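Local coordinates for putative uncharacterized protein (Ustilago maydis, PDB 4GNX) that probably serves as an OB-fold subunit of replication protein A, the complex that binds single-stranded DNA, at residues V89-L94 with G109-V114; T40-V45 with N118-H123; P11-Q16 with D61-I66; R46-N51 with S83-N88. One frame throughout, in Å; residues are numbered along the deposited sequence.

Contact 1: residues V89-L94 with G109-V114. With nucleotides of chain G.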
# COMPACT_ATOMS: atom_id res chain seq x y z
N VAL B 89 -3.05 -25.32 -11.68
CA VAL B 89 -2.83 -24.85 -10.30
C VAL B 89 -2.11 -23.50 -10.32
O VAL B 89 -1.14 -23.32 -11.06
CB VAL B 89 -1.98 -25.90 -9.50
CG1 VAL B 89 -1.21 -25.25 -8.37
CG2 VAL B 89 -2.84 -27.05 -8.98
N TYR B 90 -2.57 -22.54 -9.53
CA TYR B 90 -1.85 -21.28 -9.44
C TYR B 90 -0.54 -21.40 -8.66
O TYR B 90 -0.45 -22.15 -7.68
CB TYR B 90 -2.72 -20.17 -8.90
CG TYR B 90 -3.51 -19.46 -9.97
CD1 TYR B 90 -4.83 -19.78 -10.20
CD2 TYR B 90 -2.93 -18.45 -10.76
CE1 TYR B 90 -5.56 -19.12 -11.17
CE2 TYR B 90 -3.65 -17.78 -11.73
CZ TYR B 90 -4.96 -18.13 -11.95
OH TYR B 90 -5.71 -17.51 -12.92
N VAL B 91 0.47 -20.67 -9.11
CA VAL B 91 1.77 -20.67 -8.45
C VAL B 91 2.43 -19.30 -8.49
O VAL B 91 2.22 -18.51 -9.43
CB VAL B 91 2.75 -21.63 -9.12
CG1 VAL B 91 2.21 -23.05 -9.10
CG2 VAL B 91 3.03 -21.16 -10.53
N ARG B 92 3.22 -19.04 -7.45
CA ARG B 92 4.06 -17.85 -7.36
C ARG B 92 5.42 -18.26 -7.94
O ARG B 92 6.00 -19.27 -7.54
CB ARG B 92 4.15 -17.37 -5.89
CG ARG B 92 4.78 -16.01 -5.53
CD ARG B 92 5.01 -15.09 -6.70
NE ARG B 92 4.74 -13.64 -6.56
CZ ARG B 92 3.66 -13.08 -6.02
NH1 ARG B 92 2.75 -13.85 -5.45
NH2 ARG B 92 3.49 -11.76 -6.05
N VAL B 93 5.90 -17.51 -8.92
CA VAL B 93 7.17 -17.83 -9.55
C VAL B 93 8.20 -16.76 -9.22
O VAL B 93 7.92 -15.58 -9.38
CB VAL B 93 7.03 -17.95 -11.08
CG1 VAL B 93 8.39 -18.14 -11.75
CG2 VAL B 93 6.09 -19.10 -11.43
N LEU B 94 9.36 -17.17 -8.75
CA LEU B 94 10.49 -16.26 -8.60
C LEU B 94 11.61 -16.74 -9.53
O LEU B 94 11.92 -17.94 -9.56
CB LEU B 94 10.94 -16.26 -7.15
CG LEU B 94 11.79 -15.06 -6.76
CD1 LEU B 94 11.49 -14.60 -5.34
CD2 LEU B 94 13.25 -15.43 -6.89
N GLY B 109 14.28 -20.68 -9.25
CA GLY B 109 14.71 -21.47 -8.11
C GLY B 109 13.50 -21.80 -7.28
O GLY B 109 13.33 -22.92 -6.81
N HIS B 110 12.63 -20.82 -7.10
CA HIS B 110 11.53 -21.01 -6.20
C HIS B 110 10.20 -20.94 -6.90
O HIS B 110 9.97 -20.08 -7.78
CB HIS B 110 11.61 -20.01 -5.06
CG HIS B 110 13.01 -19.86 -4.48
ND1 HIS B 110 13.45 -20.61 -3.44
CD2 HIS B 110 14.06 -19.01 -4.82
CE1 HIS B 110 14.72 -20.25 -3.14
NE2 HIS B 110 15.09 -19.27 -3.98
N MET B 111 9.32 -21.86 -6.53
CA MET B 111 8.02 -21.93 -7.15
C MET B 111 7.04 -22.54 -6.18
O MET B 111 7.15 -23.70 -5.84
CB MET B 111 8.11 -22.79 -8.40
CG MET B 111 7.41 -22.18 -9.60
SD MET B 111 7.35 -23.33 -10.98
CE MET B 111 6.13 -22.50 -12.00
N ARG B 112 6.08 -21.75 -5.74
CA ARG B 112 5.18 -22.19 -4.69
C ARG B 112 3.67 -22.09 -5.04
O ARG B 112 3.21 -21.09 -5.61
CB ARG B 112 5.50 -21.40 -3.44
CG ARG B 112 4.32 -21.13 -2.55
CD ARG B 112 4.58 -19.91 -1.69
NE ARG B 112 4.20 -18.69 -2.36
CZ ARG B 112 4.22 -17.50 -1.76
NH1 ARG B 112 4.61 -17.42 -0.50
NH2 ARG B 112 3.86 -16.42 -2.42
N PRO B 113 2.90 -23.13 -4.71
CA PRO B 113 1.46 -23.07 -4.78
C PRO B 113 0.93 -21.85 -4.09
O PRO B 113 1.09 -21.71 -2.88
CB PRO B 113 1.03 -24.29 -4.00
CG PRO B 113 2.13 -25.26 -4.21
CD PRO B 113 3.37 -24.51 -4.58
N VAL B 114 0.30 -20.98 -4.86
CA VAL B 114 -0.40 -19.82 -4.34
C VAL B 114 -1.26 -20.05 -3.06
O VAL B 114 -1.98 -21.05 -2.94
CB VAL B 114 -1.24 -19.18 -5.46
CG1 VAL B 114 -2.28 -18.22 -4.90
CG2 VAL B 114 -0.31 -18.44 -6.41
P DT G 21 18.67 -20.42 -5.22
OP1 DT G 21 17.70 -20.74 -4.13
OP2 DT G 21 20.08 -20.88 -5.11
O5' DT G 21 18.06 -21.01 -6.57
C5' DT G 21 18.31 -22.38 -6.96
C4' DT G 21 18.84 -22.43 -8.38
O4' DT G 21 18.08 -21.54 -9.23
C3' DT G 21 20.32 -22.06 -8.54
O3' DT G 21 21.05 -23.09 -9.22
C2' DT G 21 20.29 -20.71 -9.24
C1' DT G 21 18.93 -20.65 -9.93
N1 DT G 21 18.27 -19.32 -9.93
C2 DT G 21 18.27 -18.57 -11.09
O2 DT G 21 18.80 -18.95 -12.13
N3 DT G 21 17.63 -17.36 -11.00
C4 DT G 21 17.00 -16.83 -9.88
O4 DT G 21 16.47 -15.73 -9.95
C5 DT G 21 17.03 -17.67 -8.70
C7 DT G 21 16.38 -17.19 -7.45
C6 DT G 21 17.66 -18.85 -8.79
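Arg-92 and Arg-112 lie side by side on one face of the sheet, pointing the same way, as partners in an antiparallel hydrogen-bonded pair. Their guanidinium planes are turned 78° against each other, and Arg-112 NH2 sits 3.3 Å from Arg-92 CG. With Arg-92 CG anti to the backbone N (chi1 -170°), the start of that side chain runs alongside the Arg-112 guanidinium. Both guanidinium groups form salt bridges with OE2 of Glu-119, which would offset the closeness of the two positive charges.

Beneath them the backbones are tied by Arg-92 N to Arg-112 O at 2.8 Å and by Arg-112 N to Arg-92 O at 3.1 Å. Farther along, Val-114 N donates to Tyr-90 O as the strand gives way to loop.

On the other face Met-111 runs extended beyond CG beside Val-93, and Met-111 CE lies 3.4 Å from Val-93 CG2. Met-111 CE also reaches Val-91 CG2 at 3.7 Å.

At the far end the DNA comes in: NE2 of the poorly ordered His-110 is 3.0 Å from OP1 of DT21 of chain G, while Leu-94 CD2 is 3.6 Å from C7 of DT21. This is an edge strand paired onto the barrel of an OB fold, with its turn at the nucleic acid.

Contact 2: residues T40-V45 with N118-H123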
# COMPACT_ATOMS: atom_id res chain seq x y z
N THR B 40 9.14 -11.58 -10.52
CA THR B 40 8.18 -12.49 -9.95
C THR B 40 6.78 -12.37 -10.54
O THR B 40 6.35 -11.29 -10.96
CB THR B 40 8.06 -12.33 -8.43
OG1 THR B 40 7.09 -13.26 -7.95
CG2 THR B 40 7.65 -10.88 -8.03
N PHE B 41 6.06 -13.47 -10.55
CA PHE B 41 4.71 -13.47 -11.10
C PHE B 41 3.91 -14.70 -10.69
O PHE B 41 4.45 -15.69 -10.16
CB PHE B 41 4.74 -13.32 -12.63
CG PHE B 41 5.33 -14.49 -13.34
CD1 PHE B 41 4.51 -15.53 -13.78
CD2 PHE B 41 6.69 -14.54 -13.61
CE1 PHE B 41 5.04 -16.62 -14.45
CE2 PHE B 41 7.22 -15.64 -14.29
CZ PHE B 41 6.40 -16.68 -14.70
N VAL B 42 2.61 -14.64 -10.95
CA VAL B 42 1.69 -15.69 -10.55
C VAL B 42 1.03 -16.20 -11.81
O VAL B 42 0.72 -15.42 -12.70
CB VAL B 42 0.64 -15.15 -9.58
CG1 VAL B 42 -0.43 -16.20 -9.31
CG2 VAL B 42 1.29 -14.71 -8.27
N ALA B 43 0.85 -17.51 -11.91
CA ALA B 43 0.41 -18.11 -13.17
C ALA B 43 -0.10 -19.51 -12.90
O ALA B 43 0.06 -20.03 -11.79
CB ALA B 43 1.57 -18.17 -14.15
N VAL B 44 -0.70 -20.10 -13.94
CA VAL B 44 -1.24 -21.45 -13.86
C VAL B 44 -0.39 -22.42 -14.68
O VAL B 44 -0.07 -22.17 -15.85
CB VAL B 44 -2.69 -21.50 -14.33
CG1 VAL B 44 -3.27 -22.91 -14.17
CG2 VAL B 44 -3.51 -20.53 -13.53
N VAL B 45 -0.02 -23.53 -14.03
CA VAL B 45 0.75 -24.56 -14.66
C VAL B 45 -0.18 -25.27 -15.61
O VAL B 45 -1.28 -25.68 -15.24
CB VAL B 45 1.23 -25.57 -13.61
CG1 VAL B 45 2.22 -26.56 -14.22
CG2 VAL B 45 1.83 -24.84 -12.42
N ASN B 118 -6.83 -14.40 -3.65
CA ASN B 118 -6.56 -12.99 -3.51
C ASN B 118 -5.13 -12.63 -3.87
O ASN B 118 -4.87 -11.52 -4.30
CB ASN B 118 -6.84 -12.52 -2.10
CG ASN B 118 -8.30 -12.56 -1.75
OD1 ASN B 118 -9.11 -11.89 -2.37
ND2 ASN B 118 -8.65 -13.33 -0.73
N GLU B 119 -4.18 -13.55 -3.68
CA GLU B 119 -2.82 -13.26 -4.08
C GLU B 119 -2.70 -13.03 -5.58
O GLU B 119 -1.99 -12.11 -6.03
CB GLU B 119 -1.88 -14.36 -3.65
CG GLU B 119 -0.42 -14.00 -3.93
CD GLU B 119 0.58 -15.03 -3.42
OE1 GLU B 119 0.19 -16.18 -3.07
OE2 GLU B 119 1.78 -14.69 -3.37
N VAL B 120 -3.39 -13.87 -6.36
CA VAL B 120 -3.45 -13.71 -7.82
C VAL B 120 -3.92 -12.29 -8.17
O VAL B 120 -3.36 -11.60 -9.04
CB VAL B 120 -4.42 -14.69 -8.44
CG1 VAL B 120 -4.31 -14.61 -9.95
CG2 VAL B 120 -4.15 -16.12 -7.96
N MET B 121 -4.94 -11.83 -7.45
CA MET B 121 -5.46 -10.50 -7.68
C MET B 121 -4.45 -9.46 -7.26
O MET B 121 -4.17 -8.53 -8.00
CB MET B 121 -6.80 -10.32 -6.98
CG MET B 121 -7.83 -11.32 -7.45
SD MET B 121 -8.28 -11.02 -9.18
CE MET B 121 -7.35 -12.22 -10.13
N PHE B 122 -3.89 -9.62 -6.07
CA PHE B 122 -2.87 -8.70 -5.54
C PHE B 122 -1.73 -8.56 -6.51
O PHE B 122 -1.23 -7.47 -6.75
CB PHE B 122 -2.33 -9.25 -4.23
CG PHE B 122 -1.07 -8.58 -3.77
CD1 PHE B 122 -1.13 -7.44 -2.95
CD2 PHE B 122 0.16 -9.10 -4.11
CE1 PHE B 122 0.03 -6.83 -2.50
CE2 PHE B 122 1.32 -8.48 -3.66
CZ PHE B 122 1.25 -7.35 -2.86
N HIS B 123 -1.34 -9.67 -7.10
CA HIS B 123 -0.24 -9.62 -8.05
C HIS B 123 -0.45 -8.78 -9.31
O HIS B 123 0.51 -8.14 -9.78
CB HIS B 123 0.22 -11.00 -8.45
CG HIS B 123 1.26 -10.94 -9.48
ND1 HIS B 123 2.44 -10.31 -9.26
CD2 HIS B 123 1.27 -11.33 -10.81
CE1 HIS B 123 3.19 -10.35 -10.38
NE2 HIS B 123 2.48 -10.98 -11.33
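Strand 40-45 passes over helix 118-123 at an axis distance of 8.4 Å and an angle of 131°, and the backbones come nearest where the CA atoms of Val-42 and Val-120 stand 6.1 Å apart. No hydrogen bond joins the two segments, so the contact rests on one valine pair and one imidazole.

Val-42 points at the helix and divides its two methyls between two helix residues. Val-42 CG1 meets Val-120 CG2 at 4.0 Å, the side chains crossing at about a right angle. Val-42 CG2 lies 3.9 Å from His-123 CB, the two side chains sliding past each other in opposite directions.

His-123 holds CG anti to its own backbone N (chi1 176°), which carries the imidazole out from the helix to the strand backbone. Over one face of the His-123 ring lies the carbonyl carbon of Phe-41, 4.0 Å above the plane and offset toward the rim. His-123 CE1 approaches Thr-40 O at 3.3 Å, and His-123 NE2 lies 3.5 Å from Phe-41 CB. NE2 is also hydrogen-bonded to Val-12 O, which fixes the rotation of the buried ring.

Phe-41 sends its own ring the other way, toward Val-59, Val-93, Ile-14 and Ile-17 inside the barrel. Thus the strand stands between the barrel core and helix 117-135. Farther round that helix, Phe-122 meets Phe-429 of a neighbouring subunit, consistent with the bundle of C-terminal helices that joins the subunits of replication protein A.

Contact 3: residues P11-Q16 with D61-I66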
# COMPACT_ATOMS: atom_id res chain seq x y z
N PRO B 11 7.69 -7.15 -9.96
CA PRO B 11 6.49 -7.89 -10.27
C PRO B 11 6.07 -7.57 -11.74
O PRO B 11 6.03 -6.42 -12.15
CB PRO B 11 5.50 -7.34 -9.24
CG PRO B 11 5.92 -5.90 -9.07
CD PRO B 11 7.41 -5.90 -9.22
N VAL B 12 5.77 -8.61 -12.51
CA VAL B 12 5.55 -8.46 -13.93
C VAL B 12 4.53 -9.45 -14.39
O VAL B 12 4.31 -10.46 -13.74
CB VAL B 12 6.83 -8.73 -14.76
CG1 VAL B 12 7.88 -7.63 -14.58
CG2 VAL B 12 7.39 -10.11 -14.45
N THR B 13 3.91 -9.13 -15.53
CA THR B 13 3.02 -10.07 -16.21
C THR B 13 3.81 -10.76 -17.30
O THR B 13 4.81 -10.24 -17.79
CB THR B 13 1.88 -9.37 -16.92
OG1 THR B 13 2.43 -8.55 -17.98
CG2 THR B 13 1.03 -8.53 -15.92
N ILE B 14 3.36 -11.93 -17.69
CA ILE B 14 4.05 -12.64 -18.72
C ILE B 14 4.14 -11.77 -19.96
O ILE B 14 5.19 -11.79 -20.65
CB ILE B 14 3.39 -14.00 -18.99
CG1 ILE B 14 3.59 -14.89 -17.73
CG2 ILE B 14 3.97 -14.63 -20.26
CD1 ILE B 14 2.83 -16.20 -17.74
N ARG B 15 3.10 -10.97 -20.23
CA ARG B 15 3.13 -10.07 -21.39
C ARG B 15 4.30 -9.10 -21.38
O ARG B 15 4.96 -8.89 -22.43
CB ARG B 15 1.87 -9.26 -21.48
CG ARG B 15 1.67 -8.61 -22.84
CD ARG B 15 0.85 -9.56 -23.69
NE ARG B 15 1.62 -10.22 -24.74
CZ ARG B 15 1.28 -11.36 -25.33
NH1 ARG B 15 0.19 -12.03 -24.98
NH2 ARG B 15 2.07 -11.84 -26.27
N GLN B 16 4.56 -8.50 -20.21
CA GLN B 16 5.70 -7.61 -20.04
C GLN B 16 6.99 -8.37 -20.24
O GLN B 16 7.89 -7.90 -20.95
CB GLN B 16 5.72 -6.95 -18.68
CG GLN B 16 4.73 -5.81 -18.49
CD GLN B 16 4.63 -5.42 -17.02
OE1 GLN B 16 4.39 -6.28 -16.13
NE2 GLN B 16 4.86 -4.15 -16.74
N ASP B 61 -0.81 -16.98 -17.50
CA ASP B 61 -1.51 -16.06 -16.58
C ASP B 61 -2.55 -15.18 -17.29
O ASP B 61 -2.75 -14.02 -16.91
CB ASP B 61 -0.49 -15.14 -15.92
CG ASP B 61 0.12 -14.10 -16.90
OD1 ASP B 61 -0.19 -14.17 -18.12
OD2 ASP B 61 0.90 -13.21 -16.45
N GLY B 62 -3.17 -15.68 -18.35
CA GLY B 62 -4.19 -14.93 -19.05
C GLY B 62 -3.65 -13.80 -19.90
O GLY B 62 -4.42 -13.15 -20.63
N THR B 63 -2.34 -13.54 -19.82
CA THR B 63 -1.78 -12.46 -20.61
C THR B 63 -0.78 -12.95 -21.67
O THR B 63 -0.48 -12.23 -22.64
CB THR B 63 -1.14 -11.36 -19.73
OG1 THR B 63 0.23 -11.69 -19.43
CG2 THR B 63 -1.93 -11.16 -18.46
N GLY B 64 -0.28 -14.16 -21.47
CA GLY B 64 0.63 -14.83 -22.41
C GLY B 64 1.11 -16.11 -21.74
O GLY B 64 0.71 -16.39 -20.61
N GLN B 65 1.94 -16.88 -22.43
CA GLN B 65 2.45 -18.16 -21.95
C GLN B 65 3.98 -18.18 -21.97
O GLN B 65 4.59 -17.64 -22.88
CB GLN B 65 1.85 -19.28 -22.80
CG GLN B 65 2.37 -20.69 -22.54
CD GLN B 65 3.72 -20.95 -23.18
OE1 GLN B 65 4.48 -21.80 -22.72
NE2 GLN B 65 4.04 -20.20 -24.25
N ILE B 66 4.61 -18.80 -20.99
CA ILE B 66 6.06 -18.90 -21.00
C ILE B 66 6.51 -20.16 -20.29
O ILE B 66 5.74 -20.72 -19.51
CB ILE B 66 6.74 -17.65 -20.40
CG1 ILE B 66 8.22 -17.65 -20.77
CG2 ILE B 66 6.53 -17.59 -18.89
CD1 ILE B 66 8.88 -16.31 -20.56
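Asp-61 OD1 is gripped from within its own turn while OD2 of the same carboxylate reaches across to Ile-14. Asp-61 OD1 accepts from Thr-63 N at 2.8 Å, met from above the carboxylate plane, which makes an Asx turn. Thr-63 OG1 donates to Asp-61 OD1, also at 2.8 Å but on the syn side, and Gly-64 N adds a weak third bond. Asp-61 OD2 accepts from Ile-14 N at 3.0 Å on its syn side; the N-H...O angle of 177° makes this bond nearly straight. Asp-61 keeps CG between its backbone N and carbonyl carbon (chi1 70°), turning the carboxylate toward the start of helix 14-19, whose dipole would probably favour the negative charge.

Thr-63 OG1, which donates its hydrogen to Asp-61 OD1, in turn accepts from Arg-15 N at 3.1 Å. The first turn of the helix is thereby held by the turn that leads into strand 65-71 of the OB barrel. A capping box closes the same helix end from within: Gln-16 N donates to Thr-13 OG1, and Thr-13 N to Gln-16 OE1.

Ile-14 supplies the apolar part. Ile-14 CG2 lies 3.5 Å from Gly-64 C and 4.1 Å from Ile-66 CB, while Ile-14 CD1 runs past the carboxylate, 3.5 Å from Asp-61 CG. Arg-15 bends at chi2 and chi3 so that Thr-63 O lies at the edge of its guanidinium, near the plane and beside NH1, though the modelled separation is too short to trust. Thr-13 OG1 is also hydrogen-bonded to the carbonyl of Leu-109 of a neighbouring subunit.

Contact 4: residues R46-N51 with S83-N88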
# COMPACT_ATOMS: atom_id res chain seq x y z
N ARG B 46 0.27 -25.44 -16.84
CA ARG B 46 -0.52 -26.09 -17.86
C ARG B 46 0.10 -27.38 -18.38
O ARG B 46 -0.61 -28.27 -18.84
CB ARG B 46 -0.75 -25.14 -19.02
CG ARG B 46 -1.72 -24.04 -18.70
CD ARG B 46 -3.12 -24.53 -18.37
NE ARG B 46 -4.00 -23.39 -18.15
CZ ARG B 46 -5.15 -23.43 -17.49
NH1 ARG B 46 -5.60 -24.57 -16.97
NH2 ARG B 46 -5.86 -22.31 -17.36
N ASN B 47 1.43 -27.45 -18.33
CA ASN B 47 2.18 -28.68 -18.63
C ASN B 47 3.47 -28.83 -17.78
O ASN B 47 4.06 -27.83 -17.33
CB ASN B 47 2.48 -28.77 -20.12
CG ASN B 47 3.31 -29.99 -20.48
OD1 ASN B 47 4.47 -29.86 -20.87
ND2 ASN B 47 2.73 -31.18 -20.31
N ILE B 48 3.87 -30.08 -17.53
CA ILE B 48 5.05 -30.37 -16.73
C ILE B 48 5.89 -31.43 -17.43
O ILE B 48 5.47 -32.57 -17.57
CB ILE B 48 4.71 -30.85 -15.30
CG1 ILE B 48 3.80 -29.87 -14.58
CG2 ILE B 48 5.99 -31.04 -14.50
CD1 ILE B 48 3.24 -30.39 -13.27
N SER B 49 7.08 -31.04 -17.85
CA SER B 49 7.99 -31.95 -18.50
C SER B 49 9.20 -32.14 -17.59
O SER B 49 9.83 -31.17 -17.17
CB SER B 49 8.41 -31.39 -19.86
OG SER B 49 9.15 -32.34 -20.59
N ARG B 50 9.53 -33.39 -17.28
CA ARG B 50 10.60 -33.67 -16.33
C ARG B 50 11.83 -34.23 -17.01
O ARG B 50 11.75 -35.21 -17.76
CB ARG B 50 10.12 -34.65 -15.27
CG ARG B 50 10.89 -34.60 -13.96
CD ARG B 50 10.07 -35.26 -12.86
NE ARG B 50 8.66 -34.86 -12.96
CZ ARG B 50 8.04 -34.07 -12.09
NH1 ARG B 50 8.68 -33.62 -11.02
NH2 ARG B 50 6.75 -33.75 -12.29
N ASN B 51 12.98 -33.62 -16.74
CA ASN B 51 14.26 -34.06 -17.29
C ASN B 51 15.19 -34.58 -16.21
O ASN B 51 14.84 -34.56 -15.02
CB ASN B 51 14.93 -32.90 -18.02
CG ASN B 51 14.06 -32.32 -19.12
OD1 ASN B 51 14.09 -32.79 -20.26
ND2 ASN B 51 13.27 -31.29 -18.78
N SER B 83 6.05 -32.45 -6.19
CA SER B 83 4.83 -33.26 -6.37
C SER B 83 3.54 -32.58 -5.87
O SER B 83 2.43 -33.01 -6.21
CB SER B 83 4.99 -34.65 -5.71
OG SER B 83 4.86 -34.62 -4.30
N GLU B 84 3.70 -31.53 -5.08
CA GLU B 84 2.59 -30.68 -4.65
C GLU B 84 2.07 -29.86 -5.83
O GLU B 84 0.86 -29.64 -5.95
CB GLU B 84 3.05 -29.76 -3.51
CG GLU B 84 4.54 -29.42 -3.57
CD GLU B 84 4.86 -28.05 -3.01
OE1 GLU B 84 4.38 -27.73 -1.89
OE2 GLU B 84 5.61 -27.30 -3.67
N ILE B 85 2.98 -29.40 -6.69
CA ILE B 85 2.63 -28.70 -7.93
C ILE B 85 2.11 -29.64 -9.01
O ILE B 85 2.76 -30.63 -9.36
CB ILE B 85 3.83 -27.91 -8.49
CG1 ILE B 85 4.05 -26.64 -7.67
CG2 ILE B 85 3.60 -27.54 -9.95
CD1 ILE B 85 5.42 -26.01 -7.80
N ARG B 86 0.94 -29.32 -9.54
CA ARG B 86 0.32 -30.08 -10.61
C ARG B 86 -0.31 -29.15 -11.63
O ARG B 86 -0.35 -27.94 -11.44
CB ARG B 86 -0.70 -31.03 -10.02
CG ARG B 86 -0.04 -32.28 -9.48
CD ARG B 86 -0.56 -32.67 -8.11
NE ARG B 86 -1.59 -33.70 -8.19
CZ ARG B 86 -2.90 -33.45 -8.22
NH1 ARG B 86 -3.37 -32.19 -8.18
NH2 ARG B 86 -3.75 -34.48 -8.29
N ASN B 87 -0.78 -29.71 -12.73
CA ASN B 87 -1.44 -28.93 -13.77
C ASN B 87 -2.66 -28.20 -13.25
O ASN B 87 -3.32 -28.65 -12.31
CB ASN B 87 -1.82 -29.84 -14.92
CG ASN B 87 -0.69 -30.00 -15.89
OD1 ASN B 87 0.27 -29.23 -15.85
ND2 ASN B 87 -0.78 -30.99 -16.76
N ASN B 88 -2.97 -27.07 -13.87
CA ASN B 88 -4.19 -26.36 -13.56
C ASN B 88 -4.22 -25.79 -12.12
O ASN B 88 -5.27 -25.74 -11.47
CB ASN B 88 -5.39 -27.25 -13.88
CG ASN B 88 -6.69 -26.48 -13.96
OD1 ASN B 88 -6.75 -25.35 -14.48
ND2 ASN B 88 -7.75 -27.09 -13.43
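The start of segment 46-51 and the loop residues 85-88 run in roughly opposite directions, 147° apart, with the CA atoms of Arg-46 and Asn-87 closest at 5.1 Å. Here strand 38-50 of the OB fold carries a classic beta bulge: Arg-46 and Asn-47 both face Ser-58 on the next strand.

The amide of Asn-87 lies against the bulge, Asn-87 OD1 standing 3.1 Å from Arg-46 C. Ile-48 slides past Asn-87 in the opposite direction, Ile-48 CG1 lying 3.8 Å from Asn-87 OD1. Farther out, Ile-48 CD1 comes to 3.9 Å from Ile-85 O and 4.0 Å from Arg-86 CA. It gets there because CG1 stands anti to the carbonyl carbon (chi1 -54°) and chi2 is extended, laying the end methyl along the loop backbone. Ile-85 sends its own side chain on toward Tyr-57 and Pro-113.

At the other end Arg-46 starts away from the loop, but its bend at chi2 swings the guanidinium back to Asn-88. The main partner of that group is Glu-60, which forms a salt bridge with NE. Asn-88 ND2 is taken by the carbonyl of Ile-79 of a neighbouring subunit, and the Asn-88 amide plane lies within 21° of the guanidinium plane. Arg-46 NH1 makes a weak hydrogen bond to Asn-88 OD1, 2.9 Å long and bent at the hydrogen.

From the N terminus, residues 11-16 open contact 3, which closes when the chain comes back at 61-66. Before that, 40-45 has opened contact 2 and 46-51 contact 4, so contact 3 crosses both. Contact 4 closes at 83-88, and contact 1 opens directly after it, joining 89-94 to 109-114. Contacts 4 and 1 therefore follow in series, both nested inside the long loop that contact 2 closes at 118-123. Strand 38-50 serves contacts 2 and 4 and is paired with strand 90-100 of contact 1. Together they tie the N-terminal helix, the barrel strands, the 83-88 loop and the C-terminal helix into one unit.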